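Local structure of cellulosomal scaffoldin (Bacteroides cellulosolvens, 1TYJ) at residues 146-149 and 153-156; 69-74 and 96-101. The protein serves as a type-II cohesin module of a cellulosomal scaffoldin, a beta-sandwich domain that probably recruits partner proteins by binding their dockerin modules. All coordinates share one frame; numbering follows the deposited sequence. Where two conformers were deposited one is given.

Contact 1 of 2, residues 146-149 and 153-156; sequences LFDW and MYSS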
loop_
_atom_site.group_PDB
_atom_site.type_symbol
_atom_site.label_atom_id
_atom_site.label_comp_id
_atom_site.label_asym_id
_atom_site.label_seq_id
_atom_site.Cartn_x
_atom_site.Cartn_y
_atom_site.Cartn_z
ATOM N N LEU A 146 0.146 7.224 -9.017
ATOM C CA LEU A 146 -0.772 6.363 -9.742
ATOM C C LEU A 146 -0.657 6.628 -11.221
ATOM O O LEU A 146 -0.526 7.794 -11.627
ATOM C CB LEU A 146 -2.223 6.614 -9.295
ATOM C CG LEU A 146 -2.580 6.431 -7.805
ATOM C CD1 LEU A 146 -4.081 6.781 -7.614
ATOM C CD2 LEU A 146 -2.305 4.964 -7.334
ATOM N N PHE A 147 -0.797 5.582 -12.019
ATOM C CA PHE A 147 -0.640 5.679 -13.474
ATOM C C PHE A 147 -1.779 5.038 -14.192
ATOM O O PHE A 147 -2.440 4.123 -13.661
ATOM C CB PHE A 147 0.687 5.004 -13.892
ATOM C CG PHE A 147 1.867 5.642 -13.226
ATOM C CD1 PHE A 147 2.282 5.208 -11.967
ATOM C CD2 PHE A 147 2.507 6.712 -13.834
ATOM C CE1 PHE A 147 3.368 5.867 -11.308
ATOM C CE2 PHE A 147 3.595 7.342 -13.207
ATOM C CZ PHE A 147 4.003 6.921 -11.946
ATOM N N ASP A 148 -1.988 5.478 -15.422
ATOM C CA ASP A 148 -3.022 4.852 -16.267
ATOM C C ASP A 148 -2.380 4.047 -17.411
ATOM O O ASP A 148 -1.137 3.989 -17.534
ATOM C CB ASP A 148 -4.049 5.887 -16.754
ATOM C CG ASP A 148 -3.533 6.728 -17.944
ATOM O OD1 ASP A 148 -2.396 6.455 -18.448
ATOM O OD2 ASP A 148 -4.285 7.657 -18.357
ATOM N N TRP A 149 -3.214 3.388 -18.227
ATOM C CA TRP A 149 -2.681 2.491 -19.217
ATOM C C TRP A 149 -2.121 3.133 -20.477
ATOM O O TRP A 149 -1.711 2.423 -21.398
ATOM C CB TRP A 149 -3.658 1.366 -19.532
ATOM C CG TRP A 149 -4.890 1.726 -20.310
ATOM C CD1 TRP A 149 -5.193 2.910 -20.942
ATOM C CD2 TRP A 149 -5.993 0.853 -20.544
ATOM N NE1 TRP A 149 -6.440 2.806 -21.572
ATOM C CE2 TRP A 149 -6.929 1.547 -21.347
ATOM C CE3 TRP A 149 -6.260 -0.471 -20.183
ATOM C CZ2 TRP A 149 -8.139 0.959 -21.772
ATOM C CZ3 TRP A 149 -7.478 -1.052 -20.611
ATOM C CH2 TRP A 149 -8.392 -0.326 -21.380
ATOM N N MET A 153 0.581 9.983 -15.611
ATOM C CA MET A 153 0.622 10.007 -14.151
ATOM C C MET A 153 -0.472 10.934 -13.607
ATOM O O MET A 153 -0.567 12.121 -14.002
ATOM C CB MET A 153 2.001 10.500 -13.685
ATOM C CG MET A 153 2.204 10.429 -12.174
ATOM S SD MET A 153 3.929 10.848 -11.767
ATOM C CE MET A 153 3.810 12.596 -11.861
ATOM N N TYR A 154 -1.306 10.441 -12.692
ATOM C CA TYR A 154 -2.356 11.287 -12.123
ATOM C C TYR A 154 -1.832 12.404 -11.195
ATOM O O TYR A 154 -0.878 12.179 -10.446
ATOM C CB TYR A 154 -3.413 10.420 -11.417
ATOM C CG TYR A 154 -4.268 9.694 -12.406
ATOM C CD1 TYR A 154 -4.255 8.300 -12.475
ATOM C CD2 TYR A 154 -5.101 10.409 -13.285
ATOM C CE1 TYR A 154 -5.059 7.638 -13.403
ATOM C CE2 TYR A 154 -5.892 9.761 -14.207
ATOM C CZ TYR A 154 -5.901 8.387 -14.259
ATOM O OH TYR A 154 -6.706 7.810 -15.212
ATOM N N SER A 155 -2.472 13.584 -11.230
ATOM C CA SER A 155 -2.110 14.692 -10.312
ATOM C C SER A 155 -2.993 14.747 -9.060
ATOM O O SER A 155 -4.002 14.011 -8.955
ATOM C CB SER A 155 -2.251 16.039 -11.020
ATOM O OG SER A 155 -3.614 16.270 -11.240
ATOM N N SER A 156 -2.643 15.660 -8.145
ATOM C CA SER A 156 -3.372 15.835 -6.885
ATOM C C SER A 156 -4.785 16.350 -7.098
ATOM O O SER A 156 -5.627 16.267 -6.199
ATOM C CB SER A 156 -2.628 16.786 -5.969
ATOM O OG SER A 156 -2.583 18.058 -6.592
HETATM O O HOH W 1 0.236 10.183 -8.880
HETATM O O HOH W 2 -6.500 8.980 -17.646
#
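At the end of strand 144-148 of the cohesin beta-sandwich the chain turns back on itself and makes a single antiparallel beta bridge, in which F147 faces M153 with their CA atoms 4.6 Å apart. One direct hydrogen bond closes it: Y154 N reaches L146 O at 3.0 Å and 163°. The second bond of the same L146-Y154 pair is replaced by a water, which accepts from L146 N and donates to Y154 O.

The side chains of F147 and M153 lie alongside each other and point the same way. M153 CG, held anti to the backbone N (chi1 -174°), comes within 3.5 Å of F147 CE2. The chain runs on extended through chi2, which leaves M153 SD 4.7 Å from the centroid of the F147 ring, an oblique Met-aromatic contact; the bend at chi3 turns only CE.

Away from this pair, the Y154 ring lies across D148, its plane 85° from the carboxylate, and L146 CB packs against Y154 CD1. The carboxylate is occupied within its own turn, where D148 OD1 accepts from the backbone N atoms of D150 and N152, while Y154 OH is hydrogen-bonded to the carbonyl of T28. Between the two polar groups a second water donates to both D148 OD2 and Y154 OH, 2.7 Å from each.

Contact 2 of 2, residues 69-74 and 96-101; sequences GRFNAT and SAYRAS. With EDO (1,2-ethanediol), chain E.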
loop_
_atom_site.group_PDB
_atom_site.type_symbol
_atom_site.label_atom_id
_atom_site.label_comp_id
_atom_site.label_asym_id
_atom_site.label_seq_id
_atom_site.Cartn_x
_atom_site.Cartn_y
_atom_site.Cartn_z
ATOM N N GLY A 69 -3.479 -9.217 -13.937
ATOM C CA GLY A 69 -3.544 -9.619 -15.341
ATOM C C GLY A 69 -2.179 -9.979 -15.923
ATOM O O GLY A 69 -1.121 -9.576 -15.392
ATOM N N ARG A 70 -2.199 -10.706 -17.049
ATOM C CA ARG A 70 -0.983 -11.214 -17.660
ATOM C C ARG A 70 -0.412 -10.156 -18.592
ATOM O O ARG A 70 -0.362 -10.365 -19.830
ATOM C CB ARG A 70 -1.289 -12.488 -18.498
ATOM C CG ARG A 70 -1.698 -13.724 -17.719
ATOM C CD ARG A 70 -0.508 -14.612 -17.423
ATOM N NE ARG A 70 0.178 -14.172 -16.209
ATOM C CZ ARG A 70 0.868 -14.967 -15.396
ATOM N NH1 ARG A 70 0.962 -16.277 -15.648
ATOM N NH2 ARG A 70 1.454 -14.450 -14.317
ATOM N N PHE A 71 -0.020 -9.014 -18.029
ATOM C CA PHE A 71 0.511 -7.912 -18.832
ATOM C C PHE A 71 1.907 -7.515 -18.336
ATOM O O PHE A 71 2.250 -6.323 -18.284
ATOM C CB PHE A 71 -0.457 -6.710 -18.854
ATOM C CG PHE A 71 -1.926 -7.110 -19.028
ATOM C CD1 PHE A 71 -2.862 -6.787 -18.055
ATOM C CD2 PHE A 71 -2.336 -7.800 -20.147
ATOM C CE1 PHE A 71 -4.203 -7.179 -18.198
ATOM C CE2 PHE A 71 -3.679 -8.194 -20.309
ATOM C CZ PHE A 71 -4.598 -7.898 -19.333
ATOM N N ASN A 72 2.692 -8.521 -17.966
ATOM C CA ASN A 72 4.076 -8.347 -17.533
ATOM C C ASN A 72 4.169 -7.384 -16.358
ATOM O O ASN A 72 4.814 -6.346 -16.439
ATOM C CB ASN A 72 4.961 -7.901 -18.709
ATOM C CG ASN A 72 5.015 -8.945 -19.817
ATOM O OD1 ASN A 72 4.329 -8.825 -20.832
ATOM N ND2 ASN A 72 5.802 -9.980 -19.609
ATOM N N ALA A 73 3.483 -7.714 -15.270
ATOM C CA ALA A 73 3.558 -6.879 -14.040
ATOM C C ALA A 73 4.948 -6.984 -13.449
ATOM O O ALA A 73 5.651 -8.035 -13.589
ATOM C CB ALA A 73 2.511 -7.298 -13.027
ATOM N N THR A 74 5.393 -5.878 -12.859
ATOM C CA THR A 74 6.694 -5.872 -12.200
ATOM C C THR A 74 6.516 -5.222 -10.817
ATOM O O THR A 74 5.771 -4.277 -10.692
ATOM C CB THR A 74 7.742 -5.173 -13.075
ATOM O OG1 THR A 74 9.034 -5.388 -12.509
ATOM C CG2 THR A 74 7.495 -3.672 -13.163
ATOM N N SER A 96 0.407 -2.151 -23.807
ATOM C CA SER A 96 -0.316 -2.402 -25.066
ATOM C C SER A 96 -1.193 -3.650 -24.890
ATOM O O SER A 96 -2.364 -3.655 -25.318
ATOM C CB SER A 96 0.653 -2.535 -26.261
ATOM O OG SER A 96 1.277 -3.784 -26.249
ATOM N N ALA A 97 -0.665 -4.699 -24.242
ATOM C CA ALA A 97 -1.477 -5.920 -24.037
ATOM C C ALA A 97 -2.644 -5.643 -23.096
ATOM O O ALA A 97 -3.767 -6.137 -23.291
ATOM C CB ALA A 97 -0.635 -7.067 -23.528
ATOM N N TYR A 98 -2.384 -4.839 -22.076
ATOM C CA TYR A 98 -3.397 -4.403 -21.118
ATOM C C TYR A 98 -4.520 -3.638 -21.832
ATOM O O TYR A 98 -5.700 -3.944 -21.659
ATOM C CB TYR A 98 -2.725 -3.570 -20.005
ATOM C CG TYR A 98 -3.650 -3.040 -18.914
ATOM C CD1 TYR A 98 -4.853 -3.731 -18.566
ATOM C CD2 TYR A 98 -3.322 -1.864 -18.218
ATOM C CE1 TYR A 98 -5.696 -3.236 -17.603
ATOM C CE2 TYR A 98 -4.128 -1.374 -17.228
ATOM C CZ TYR A 98 -5.330 -2.084 -16.912
ATOM O OH TYR A 98 -6.133 -1.544 -15.945
ATOM N N ARG A 99 -4.160 -2.695 -22.689
ATOM C CA ARG A 99 -5.150 -1.897 -23.391
ATOM C C ARG A 99 -5.976 -2.803 -24.284
ATOM O O ARG A 99 -7.184 -2.598 -24.412
ATOM C CB ARG A 99 -4.503 -0.795 -24.235
ATOM C CG ARG A 99 -3.958 0.358 -23.415
ATOM C CD ARG A 99 -3.483 1.555 -24.248
ATOM N NE ARG A 99 -2.481 1.209 -25.272
ATOM C CZ ARG A 99 -1.146 1.325 -25.122
ATOM N NH1 ARG A 99 -0.631 1.783 -23.987
ATOM N NH2 ARG A 99 -0.313 0.984 -26.114
ATOM N N ALA A 100 -5.339 -3.818 -24.862
ATOM C CA ALA A 100 -6.014 -4.718 -25.810
ATOM C C ALA A 100 -6.991 -5.694 -25.116
ATOM O O ALA A 100 -7.860 -6.296 -25.769
ATOM C CB ALA A 100 -4.998 -5.473 -26.590
ATOM N N SER A 101 -6.864 -5.836 -23.803
ATOM C CA SER A 101 -7.738 -6.723 -23.018
ATOM C C SER A 101 -9.162 -6.221 -22.933
ATOM O O SER A 101 -10.079 -7.029 -22.703
ATOM C CB SER A 101 -7.200 -6.902 -21.577
ATOM O OG SER A 101 -7.458 -5.744 -20.783
HETATM C C1 EDO E . 2.738 -12.131 -16.573
HETATM O O1 EDO E . 2.418 -11.465 -17.785
HETATM C C2 EDO E . 3.313 -11.126 -15.606
HETATM O O2 EDO E . 2.295 -10.338 -14.958
#
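A small aromatic cluster, carried by F71, joins the loop before strand 73-77 to the short helix 95-100 of this cohesin. The F71 ring lies on the helix backbone: Y98 CA sits over the centre of one face, 3.6 Å from the centroid and 10° off the normal, a CH-pi contact. G69 C lies over the rim of the opposite face, holding the ring between loop and helix.

Around the ring, F71 CD2 meets A97 CB and CZ reaches S101 CB at 3.6 Å. Y98, its CG swung opposite the backbone N (chi1 -180°), leaves the helix so that Y98 CD1 comes 3.5 Å from F71 CE1. The two rings, their planes 28° apart, are slid so that they barely overlap. S101 OG donates in the carbonyl plane to Y98 O at 2.7 Å, and S101 N binds the same oxygen. Beyond the inverse gamma turn centred on R70, an ethanediol, probably from the crystallisation liquor, accepts from N72 N through O1 and from A73 N through O2.

Y92, at the end of strand 85-92, meets F71 edge-to-face and packs on Y98, while Y98 OH bonds to F30 O at the start of strand 30-38, placing the helix against both strands.

In the fold
Followed from the N terminus, the chain illustrates local closures arranged in series. Contact 2 comes first: it spans the hairpin of strands 73-77 and 85-92, bringing the loop that leads into the first strand against the helix that follows the second. Contact 1 later closes a short loop at the end of strand 144-148, with five residues, 148-152, between the bridged F147 and M153. Neither nests in the other, yet with centres about 17 Å apart they meet through W149, whose O is probably hydrogen-bonded to R99 NH1 at 2.9 Å and whose side chain packs on Y98. Strand 30-38, paired with both 85-92 and 144-148, lies between the two regions within one sheet of the sandwich.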